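Local coordinates for BLUF domain-containing protein (Acinetobacter baumannii, PDB 6W6Z) that probably senses blue light through a flavin mononucleotide bound in its BLUF domain, at residues R4-S9 against F50-G55. Sequence-based numbering, arbitrary orientation.
With FMN (flavin mononucleotide), chain B.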
ATOM      1  N   ARG A   4       9.392  -5.164  -7.641  1.00 21.69           N
ATOM      2  CA  ARG A   4       8.731  -4.457  -6.533  1.00 24.67           C
ATOM      3  C   ARG A   4       8.569  -2.996  -6.966  1.00 22.51           C
ATOM      4  O   ARG A   4       9.562  -2.393  -7.389  1.00 22.87           O
ATOM      5  CB  ARG A   4       9.554  -4.618  -5.255  1.00 26.91           C
ATOM      6  CG  ARG A   4       8.887  -3.937  -4.070  1.00 31.43           C
ATOM      7  CD  ARG A   4       9.369  -4.379  -2.703  1.00 36.46           C
ATOM      8  NE  ARG A   4       9.378  -5.834  -2.671  1.00 38.91           N
ATOM      9  CZ  ARG A   4      10.467  -6.580  -2.595  1.00 41.72           C
ATOM     10  NH1 ARG A   4      11.650  -6.011  -2.469  1.00 39.49           N
ATOM     11  NH2 ARG A   4      10.358  -7.902  -2.619  1.00 43.97           N
ATOM     12  N   LEU A   5       7.374  -2.443  -6.827  1.00 21.10           N
ATOM     13  CA  LEU A   5       7.087  -1.020  -7.160  1.00 21.03           C
ATOM     14  C   LEU A   5       6.509  -0.391  -5.904  1.00 19.80           C
ATOM     15  O   LEU A   5       5.545  -0.962  -5.345  1.00 19.17           O
ATOM     16  CB  LEU A   5       6.106  -0.925  -8.335  1.00 23.05           C
ATOM     17  CG  LEU A   5       5.818   0.495  -8.842  1.00 21.45           C
ATOM     18  CD1 LEU A   5       5.490   0.492 -10.337  1.00 23.89           C
ATOM     19  CD2 LEU A   5       4.717   1.182  -8.043  1.00 21.44           C
ATOM     20  N   CYS A   6       7.041   0.756  -5.502  1.00 20.12           N
ATOM     21  CA  CYS A   6       6.617   1.461  -4.271  1.00 19.55           C
ATOM     22  C   CYS A   6       6.205   2.873  -4.659  1.00 19.74           C
ATOM     23  O   CYS A   6       6.916   3.513  -5.464  1.00 18.40           O
ATOM     24  CB  CYS A   6       7.711   1.515  -3.198  1.00 22.00           C
ATOM     25  SG  CYS A   6       8.295  -0.124  -2.665  1.00 25.30           S
ATOM     26  N   TYR A   7       5.144   3.366  -4.048  1.00 17.60           N
ATOM     27  CA  TYR A   7       4.716   4.761  -4.222  1.00 17.50           C
ATOM     28  C   TYR A   7       4.026   5.214  -2.954  1.00 19.07           C
ATOM     29  O   TYR A   7       3.574   4.424  -2.108  1.00 15.93           O
ATOM     30  CB  TYR A   7       3.848   4.905  -5.480  1.00 17.47           C
ATOM     31  CG  TYR A   7       2.451   4.403  -5.244  1.00 17.51           C
ATOM     32  CD1 TYR A   7       1.489   5.234  -4.688  1.00 16.61           C
ATOM     33  CD2 TYR A   7       2.127   3.071  -5.466  1.00 18.11           C
ATOM     34  CE1 TYR A   7       0.219   4.755  -4.395  1.00 17.97           C
ATOM     35  CE2 TYR A   7       0.848   2.594  -5.201  1.00 19.12           C
ATOM     36  CZ  TYR A   7      -0.101   3.437  -4.647  1.00 18.02           C
ATOM     37  OH  TYR A   7      -1.333   2.956  -4.320  1.00 20.27           O
ATOM     38  N   ALA A   8       3.924   6.529  -2.827  1.00 19.35           N
ATOM     39  CA  ALA A   8       3.129   7.117  -1.753  1.00 18.94           C
ATOM     40  C   ALA A   8       2.142   8.100  -2.396  1.00 17.30           C
ATOM     41  O   ALA A   8       2.356   8.547  -3.565  1.00 16.93           O
ATOM     42  CB  ALA A   8       4.029   7.741  -0.702  1.00 21.11           C
ATOM     43  N   SER A   9       1.036   8.349  -1.718  1.00 17.14           N
ATOM     44  CA  SER A   9      -0.069   9.198  -2.250  1.00 19.41           C
ATOM     45  C   SER A   9      -0.776   9.902  -1.093  1.00 18.60           C
ATOM     46  O   SER A   9      -0.635   9.475   0.062  1.00 18.22           O
ATOM     47  CB  SER A   9      -1.070   8.391  -3.049  1.00 18.63           C
ATOM     48  OG  SER A   9      -1.780   7.510  -2.191  1.00 16.73           O
ATOM     49  N   PHE A  50       0.983   4.502   1.519  1.00 17.29           N
ATOM     50  CA  PHE A  50       2.229   3.968   0.961  1.00 15.70           C
ATOM     51  C   PHE A  50       1.853   2.593   0.458  1.00 16.04           C
ATOM     52  O   PHE A  50       1.133   1.914   1.201  1.00 15.39           O
ATOM     53  CB  PHE A  50       3.365   3.910   1.980  1.00 15.65           C
ATOM     54  CG  PHE A  50       4.539   3.100   1.470  1.00 16.59           C
ATOM     55  CD1 PHE A  50       4.538   1.708   1.510  1.00 16.66           C
ATOM     56  CD2 PHE A  50       5.587   3.734   0.823  1.00 18.21           C
ATOM     57  CE1 PHE A  50       5.593   0.976   0.986  1.00 18.19           C
ATOM     58  CE2 PHE A  50       6.661   3.000   0.317  1.00 20.96           C
ATOM     59  CZ  PHE A  50       6.647   1.625   0.368  1.00 18.65           C
ATOM     60  N   GLN A  51       2.203   2.255  -0.773  1.00 17.08           N
ATOM     61  CA  GLN A  51       1.932   0.889  -1.239  1.00 17.07           C
ATOM     62  C   GLN A  51       3.173   0.301  -1.880  1.00 17.86           C
ATOM     63  O   GLN A  51       3.905   1.005  -2.613  1.00 18.57           O
ATOM     64  CB  GLN A  51       0.739   0.854  -2.183  1.00 17.91           C
ATOM     65  CG  GLN A  51       0.271  -0.556  -2.447  1.00 18.94           C
ATOM     66  CD  GLN A  51      -0.976  -0.628  -3.290  1.00 19.15           C
ATOM     67  OE1 GLN A  51      -1.163   0.168  -4.215  1.00 22.01           O
ATOM     68  NE2 GLN A  51      -1.865  -1.556  -2.939  1.00 19.47           N
ATOM     69  N   CYS A  52       3.365  -0.993  -1.682  1.00 17.53           N
ATOM     70  CA  CYS A  52       4.374  -1.772  -2.420  1.00 22.34           C
ATOM     71  C   CYS A  52       3.648  -2.904  -3.139  1.00 22.12           C
ATOM     72  O   CYS A  52       2.799  -3.554  -2.504  1.00 20.29           O
ATOM     73  CB  CYS A  52       5.450  -2.164  -1.412  1.00 28.32           C
ATOM     74  SG  CYS A  52       6.430  -3.599  -1.901  1.00 39.52           S
ATOM     75  N   LEU A  53       3.869  -3.033  -4.456  1.00 20.04           N
ATOM     76  CA  LEU A  53       3.329  -4.103  -5.316  1.00 21.41           C
ATOM     77  C   LEU A  53       4.483  -5.011  -5.738  1.00 21.86           C
ATOM     78  O   LEU A  53       5.524  -4.472  -6.182  1.00 21.45           O
ATOM     79  CB  LEU A  53       2.664  -3.487  -6.549  1.00 22.22           C
ATOM     80  CG  LEU A  53       1.564  -2.446  -6.282  1.00 21.94           C
ATOM     81  CD1 LEU A  53       1.144  -1.775  -7.578  1.00 21.84           C
ATOM     82  CD2 LEU A  53       0.378  -3.101  -5.602  1.00 23.56           C
ATOM     83  N   GLU A  54       4.285  -6.325  -5.678  1.00 22.56           N
ATOM     84  CA  GLU A  54       5.304  -7.321  -6.110  1.00 25.53           C
ATOM     85  C   GLU A  54       4.689  -8.261  -7.136  1.00 27.28           C
ATOM     86  O   GLU A  54       3.602  -8.800  -6.834  1.00 28.70           O
ATOM     87  CB  GLU A  54       5.778  -8.227  -4.965  1.00 29.77           C
ATOM     88  CG  GLU A  54       6.529  -7.528  -3.871  1.00 31.68           C
ATOM     89  CD  GLU A  54       6.814  -8.377  -2.622  1.00 32.74           C
ATOM     90  OE1 GLU A  54       6.187  -9.432  -2.428  1.00 42.77           O
ATOM     91  OE2 GLU A  54       7.641  -7.961  -1.829  1.00 35.50           O
ATOM     92  N   GLY A  55       5.406  -8.536  -8.234  1.00 25.60           N
ATOM     93  CA  GLY A  55       4.957  -9.511  -9.248  1.00 25.31           C
ATOM     94  C   GLY A  55       5.561  -9.246 -10.609  1.00 23.82           C
ATOM     95  O   GLY A  55       6.537  -8.455 -10.694  1.00 23.85           O
TER
HETATM   96  N1  FMN B 201      -6.512  -2.435  -6.996  1.00 20.53           N
HETATM   97  C2  FMN B 201      -5.936  -3.642  -7.128  1.00 23.19           C
HETATM   98  O2  FMN B 201      -6.434  -4.441  -7.983  1.00 22.76           O
HETATM   99  N3  FMN B 201      -4.792  -3.962  -6.487  1.00 20.03           N
HETATM  100  C4  FMN B 201      -4.191  -3.137  -5.615  1.00 20.24           C
HETATM  101  O4  FMN B 201      -3.170  -3.437  -5.001  1.00 19.85           O
HETATM  102  C4A FMN B 201      -4.798  -1.834  -5.374  1.00 18.76           C
HETATM  103  N5  FMN B 201      -4.302  -0.957  -4.527  1.00 18.16           N
HETATM  104  C5A FMN B 201      -4.900   0.257  -4.426  1.00 18.46           C
HETATM  105  C6  FMN B 201      -4.367   1.155  -3.528  1.00 17.64           C
HETATM  106  C7  FMN B 201      -4.908   2.422  -3.400  1.00 19.16           C
HETATM  107  C7M FMN B 201      -4.290   3.343  -2.394  1.00 18.43           C
HETATM  108  C8  FMN B 201      -6.155   2.790  -4.093  1.00 17.95           C
HETATM  109  C8M FMN B 201      -6.733   4.180  -3.865  1.00 18.66           C
HETATM  110  C9  FMN B 201      -6.683   1.884  -4.997  1.00 18.75           C
HETATM  111  C9A FMN B 201      -6.115   0.625  -5.147  1.00 19.37           C
HETATM  112  N10 FMN B 201      -6.658  -0.333  -5.995  1.00 19.94           N
HETATM  113  C10 FMN B 201      -6.004  -1.540  -6.139  1.00 19.66           C
HETATM  114  C1' FMN B 201      -7.914  -0.106  -6.786  1.00 23.39           C
HETATM  115  C2' FMN B 201      -7.743   0.315  -8.228  1.00 25.96           C
HETATM  116  O2' FMN B 201      -7.347   1.695  -8.258  1.00 24.35           O
HETATM  117  C3' FMN B 201      -9.112   0.139  -8.936  1.00 34.49           C
HETATM  118  O3' FMN B 201     -10.185   0.675  -8.154  1.00 31.72           O
HETATM  119  C4' FMN B 201      -9.504  -1.311  -9.141  1.00 40.50           C
HETATM  120  O4' FMN B 201      -8.439  -2.008  -9.827  1.00 44.82           O
HETATM  121  C5' FMN B 201     -10.788  -1.412 -10.001  1.00 52.21           C
HETATM  122  O5' FMN B 201     -10.630  -0.877 -11.333  1.00 56.75           O
HETATM  123  P   FMN B 201     -11.807  -0.940 -12.483  1.00 61.03           P
HETATM  124  O1P FMN B 201     -12.511   0.396 -12.326  1.00 66.53           O
HETATM  125  O2P FMN B 201     -10.988  -1.108 -13.751  1.00 61.78           O
HETATM  126  O3P FMN B 201     -12.710  -2.116 -12.156  1.00 65.04           O
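The Tyr-7 ring overlaps the stem of Gln-51, whose CB lies off the ring plane, beyond the CE2-CZ side, 3.5 Å from CE2 of Tyr-7, and the two side chains run together toward the flavin. Ring and amide planes stand 74° apart. Tyr-7 OH donates over 2.8 Å to Gln-51 OE1, which sits at the ring edge; the hydroxyl reaches it from above the amide plane. With CG of Gln-51 anti to the backbone N (chi1 -168°) and CD anti in turn, the stretched chain carries NE2 to the isoalloxazine, where it donates to FMN N5 at 3.0 Å and, more weakly, to FMN O4. This Tyr-Gln-flavin hydrogen-bond network is the hallmark of BLUF photoreceptors: the tyrosine fixes one end of the amide, the flavin the other. Next along the same face, the methyl Leu-53 CD2 packs near FMN O4.

On the other face, Arg-4 bends at its third torsion and turns the guanidinium edge to Glu-54. NE and NH2 of Arg-4 both close on the single oxygen OE2 of Glu-54, at 2.9 and 2.8 Å, a side-on salt bridge with the two planes 57° apart. Arg-4 also bonds to Tyr-82 and Glu-86, while Glu-54 OE1 bonds to His-87 and Phe-89. Cys-6 SG lies 3.7 Å from Cys-52 CB and meets the Phe-50 ring obliquely.

Four backbone hydrogen bonds, two each in the pairs Leu-5/Leu-53 and Tyr-7/Gln-51, join the strands antiparallel. Strands 2-11 and 48-54 lie inside the five-stranded sheet, between 73-83 and 39-45; helix 57-67 and the flavin cover the Tyr-7/Gln-51 face, while helix 125-134 packs on Phe-50 and Cys-52 across the sheet.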